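Local coordinates for calcium-dependent protein kinase, putative (PDB 3MSE), which probably phosphorylates serine and threonine residues of other proteins in response to calcium, which its C-terminal EF-hand domain, the part in this model, binds, at residues 112-115 against 116-120; 125-128 against 129-133. All blocks are in the same frame, centred on the assembly; numbering follows the deposited sequence.

Contact 1. Residues 112-115 against 116-120; sequences AAFN and KIDKD. With CA (calcium ion), chain B.
Phe114 and Asp118 meet through backbone and side chain alike. The amide N of Asp118 gives its hydrogen to the carbonyl O of Phe114 at 2.9 Å, nearly straight (161°), and closes the last regular turn of helix 109-117, since Asp118 is the first residue to leave helical geometry. The same Phe114 O takes a weak second bond from Ile117 N, whose main acceptor is Ala113 O at 3.1 Å. One residue earlier, Lys116 N is satisfied by Ala112 O, also at 3.1 Å. Asp118 thus stands where an EF-hand passes from its entering helix into the calcium loop. With CG anti to the backbone N (chi1 176°), its carboxylate is carried forward to the metal, and OD2 binds the calcium at 2.3 Å; the side chains of Asp122 and Asp129 and the backbone O of Tyr124 are the other protein ligands. OD1 is used too, accepting the N-H of Gly123 across the loop. Asp118 CB lies 4.3 Å from CE2 of Phe114, approaching the ring obliquely, while Phe172 packs edge-to-face with that ring. Farther on, Asp120 N donates to a water at 2.7 Å, and this water is a calcium ligand, 2.3 Å from the ion.

Contact 2. Residues 125-128 against 129-133; sequences ISKS and DIVSL. With CA (calcium ion), chain B.
The second half of a calcium-binding EF-hand loop runs straight into its exiting helix here, and Asp129 ties the two together. Asp129 OD2 is 2.5 Å from the calcium and also accepts the amide of Ser126 at 3.1 Å in an almost straight bond (172°), the donor arriving on the anti side and 31° out of the carboxylate plane. One oxygen thus serves both the metal and the backbone. Asp129 CG lies beside the backbone N and anti to the carbonyl carbon (chi1 -73°), which turns the carboxylate back toward the start of the helix. The other oxygen, OD1, is 3.8 Å from the ion and reaches it through a water that donates to it at 2.9 Å. A second calcium-bound water is hydrogen-bonded to Ser126 OG, the hydroxyl of the N-cap residue. Ile125 CG2 meets Ile130 CD1 at 3.7 Å, and Ile130 continues onto Ile144, Phe147 and Phe148 of helix 141-152. Lys127 CD passes 3.9 Å from Val131 CG2, and both residues reach that helix too, Lys127 NZ hydrogen-bonded to Asn141 OD1 and Val131 touching Ile144. Asp129 fills the last ligand position of an EF-hand, usually a bidentate glutamate, through one oxygen alone.

Overall arrangement
Coming from the N terminus, the chain reaches contact 1 at the end of helix 109-117, turns through the calcium loop, and enters contact 2 at the start of helix 127-133. The two follow in series, neither nesting nor crossing, and each closes just a helical turn or helix end. The ion bridges them, with Asp118 from the first and Asp129 from the second, and two calcium-bound waters are common to them. Away from the metal, Phe114 CD1 packs on Ile125 CD1 at 3.4 Å, and Lys119 NZ probably hydrogen-bonds Ser132 OG at 2.8 Å. Ile117 and Leu133 touch each other and both lie against helix 18-48, the long helix whose far end leads into the other calcium loop, at Asp49.

Contact 1. Residues 112-115 against 116-120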
loop_
_atom_site.group_PDB
_atom_site.type_symbol
_atom_site.label_atom_id
_atom_site.label_comp_id
_atom_site.label_asym_id
_atom_site.label_seq_id
_atom_site.Cartn_x
_atom_site.Cartn_y
_atom_site.Cartn_z
ATOM N N ALA A 112 11.044 4.044 0.373
ATOM C CA ALA A 112 10.587 5.419 0.172
ATOM C C ALA A 112 10.791 6.292 1.408
ATOM O O ALA A 112 11.147 7.469 1.284
ATOM C CB ALA A 112 9.127 5.442 -0.266
ATOM N N ALA A 113 10.565 5.719 2.594
ATOM C CA ALA A 113 10.811 6.430 3.844
ATOM C C ALA A 113 12.300 6.733 4.014
ATOM O O ALA A 113 12.680 7.859 4.333
ATOM C CB ALA A 113 10.276 5.628 5.038
ATOM N N PHE A 114 13.130 5.713 3.802
ATOM C CA PHE A 114 14.578 5.853 3.840
ATOM C C PHE A 114 15.058 6.967 2.899
ATOM O O PHE A 114 15.877 7.794 3.285
ATOM C CB PHE A 114 15.240 4.522 3.467
ATOM C CG PHE A 114 16.736 4.559 3.502
ATOM C CD1 PHE A 114 17.422 4.191 4.654
ATOM C CD2 PHE A 114 17.464 4.953 2.379
ATOM C CE1 PHE A 114 18.806 4.229 4.703
ATOM C CE2 PHE A 114 18.868 4.987 2.410
ATOM C CZ PHE A 114 19.536 4.626 3.574
ATOM N N ASN A 115 14.543 6.975 1.670
ATOM C CA ASN A 115 14.941 7.974 0.672
ATOM C C ASN A 115 14.580 9.379 1.089
ATOM O O ASN A 115 15.362 10.297 0.878
ATOM C CB ASN A 115 14.353 7.658 -0.707
ATOM C CG ASN A 115 15.106 6.540 -1.416
ATOM O OD1 ASN A 115 16.271 6.278 -1.120
ATOM N ND2 ASN A 115 14.443 5.874 -2.340
ATOM N N LYS A 116 13.407 9.549 1.699
ATOM C CA LYS A 116 13.023 10.858 2.232
ATOM C C LYS A 116 13.961 11.333 3.334
ATOM O O LYS A 116 14.254 12.520 3.423
ATOM C CB LYS A 116 11.579 10.862 2.718
ATOM C CG LYS A 116 10.582 10.945 1.581
ATOM C CD LYS A 116 9.186 11.272 2.065
ATOM C CE LYS A 116 8.259 11.548 0.875
ATOM N NZ LYS A 116 8.282 10.434 -0.133
ATOM N N ILE A 117 14.446 10.404 4.152
ATOM C CA ILE A 117 15.317 10.752 5.274
ATOM C C ILE A 117 16.754 11.073 4.825
ATOM O O ILE A 117 17.394 11.965 5.367
ATOM C CB ILE A 117 15.307 9.656 6.374
ATOM C CG1 ILE A 117 13.896 9.517 6.986
ATOM C CG2 ILE A 117 16.310 9.978 7.468
ATOM C CD1 ILE A 117 13.679 8.213 7.768
ATOM N N ASP A 118 17.244 10.323 3.844
ATOM C CA ASP A 118 18.558 10.540 3.257
ATOM C C ASP A 118 18.481 11.787 2.352
ATOM O O ASP A 118 18.320 11.670 1.134
ATOM C CB ASP A 118 18.930 9.287 2.463
ATOM C CG ASP A 118 20.240 9.417 1.714
ATOM O OD1 ASP A 118 20.399 8.664 0.727
ATOM O OD2 ASP A 118 21.101 10.242 2.111
ATOM N N LYS A 119 18.568 12.969 2.961
ATOM C CA LYS A 119 18.326 14.235 2.245
ATOM C C LYS A 119 19.208 14.358 1.001
ATOM O O LYS A 119 18.736 14.759 -0.064
ATOM C CB LYS A 119 18.561 15.453 3.155
ATOM C CG LYS A 119 17.484 15.731 4.197
ATOM C CD LYS A 119 17.993 16.759 5.247
ATOM C CE LYS A 119 17.627 18.235 4.913
ATOM N NZ LYS A 119 17.944 19.268 6.016
ATOM N N ASP A 120 20.479 13.982 1.151
ATOM C CA ASP A 120 21.487 14.173 0.105
ATOM C C ASP A 120 21.683 12.965 -0.816
ATOM O O ASP A 120 22.638 12.925 -1.605
ATOM C CB ASP A 120 22.818 14.608 0.731
ATOM C CG ASP A 120 22.719 15.957 1.431
ATOM O OD1 ASP A 120 22.177 16.910 0.823
ATOM O OD2 ASP A 120 23.179 16.068 2.591
HETATM CA CA CA B . 22.574 10.874 3.785
HETATM O O HOH W 1 21.895 13.017 3.263
HETATM O O HOH W 2 24.037 11.494 4.981
#

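Contact 2. Residues 125-128 against 129-133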
loop_
_atom_site.group_PDB
_atom_site.type_symbol
_atom_site.label_atom_id
_atom_site.label_comp_id
_atom_site.label_asym_id
_atom_site.label_seq_id
_atom_site.Cartn_x
_atom_site.Cartn_y
_atom_site.Cartn_z
ATOM N N ILE A 125 21.882 6.962 6.023
ATOM C CA ILE A 125 21.254 7.862 6.992
ATOM C C ILE A 125 22.269 8.275 8.055
ATOM O O ILE A 125 22.652 7.473 8.902
ATOM C CB ILE A 125 19.959 7.270 7.634
ATOM C CG1 ILE A 125 18.812 7.261 6.616
ATOM C CG2 ILE A 125 19.551 8.074 8.880
ATOM C CD1 ILE A 125 17.531 6.587 7.119
ATOM N N SER A 126 22.698 9.535 7.995
ATOM C CA SER A 126 23.659 10.082 8.951
ATOM C C SER A 126 22.958 10.650 10.169
ATOM O O SER A 126 21.726 10.757 10.216
ATOM C CB SER A 126 24.520 11.175 8.298
ATOM O OG SER A 126 23.722 12.232 7.770
ATOM N N LYS A 127 23.759 11.008 11.160
ATOM C CA LYS A 127 23.279 11.699 12.334
ATOM C C LYS A 127 22.556 13.000 11.936
ATOM O O LYS A 127 21.474 13.312 12.463
ATOM C CB LYS A 127 24.458 11.982 13.264
ATOM C CG LYS A 127 24.100 12.114 14.729
ATOM C CD LYS A 127 23.923 13.574 15.130
ATOM C CE LYS A 127 23.553 13.713 16.596
ATOM N NZ LYS A 127 24.654 13.288 17.506
ATOM N N SER A 128 23.134 13.735 10.987
ATOM C CA SER A 128 22.544 14.997 10.551
ATOM C C SER A 128 21.217 14.799 9.797
ATOM O O SER A 128 20.344 15.667 9.829
ATOM C CB SER A 128 23.546 15.838 9.735
ATOM O OG SER A 128 23.556 15.465 8.368
ATOM N N ASP A 129 21.058 13.663 9.128
ATOM C CA ASP A 129 19.780 13.346 8.493
ATOM C C ASP A 129 18.643 13.177 9.521
ATOM O O ASP A 129 17.486 13.543 9.249
ATOM C CB ASP A 129 19.907 12.094 7.641
ATOM C CG ASP A 129 20.691 12.334 6.361
ATOM O OD1 ASP A 129 20.624 13.453 5.799
ATOM O OD2 ASP A 129 21.360 11.397 5.906
ATOM N N ILE A 130 18.990 12.645 10.692
ATOM C CA ILE A 130 18.028 12.470 11.786
ATOM C C ILE A 130 17.787 13.788 12.505
ATOM O O ILE A 130 16.652 14.105 12.870
ATOM C CB ILE A 130 18.482 11.370 12.803
ATOM C CG1 ILE A 130 18.597 10.000 12.116
ATOM C CG2 ILE A 130 17.520 11.310 14.011
ATOM C CD1 ILE A 130 17.292 9.443 11.538
ATOM N N VAL A 131 18.850 14.573 12.700
ATOM C CA VAL A 131 18.698 15.929 13.238
ATOM C C VAL A 131 17.694 16.699 12.369
ATOM O O VAL A 131 16.804 17.399 12.873
ATOM C CB VAL A 131 20.062 16.669 13.326
ATOM C CG1 VAL A 131 19.880 18.155 13.736
ATOM C CG2 VAL A 131 21.010 15.959 14.299
ATOM N N SER A 132 17.806 16.528 11.059
ATOM C CA SER A 132 16.923 17.245 10.160
ATOM C C SER A 132 15.495 16.713 10.251
ATOM O O SER A 132 14.526 17.483 10.318
ATOM C CB SER A 132 17.443 17.163 8.719
ATOM O OG SER A 132 16.520 17.823 7.873
ATOM N N LEU A 133 15.379 15.389 10.271
ATOM C CA LEU A 133 14.084 14.734 10.410
ATOM C C LEU A 133 13.315 15.265 11.631
ATOM O O LEU A 133 12.104 15.433 11.574
ATOM C CB LEU A 133 14.264 13.198 10.505
ATOM C CG LEU A 133 12.982 12.366 10.607
ATOM C CD1 LEU A 133 12.135 12.516 9.352
ATOM C CD2 LEU A 133 13.315 10.904 10.829
HETATM CA CA CA B . 22.574 10.874 3.785
HETATM O O HOH W 2 24.037 11.494 4.981
HETATM O O HOH W 1 21.895 13.017 3.263
#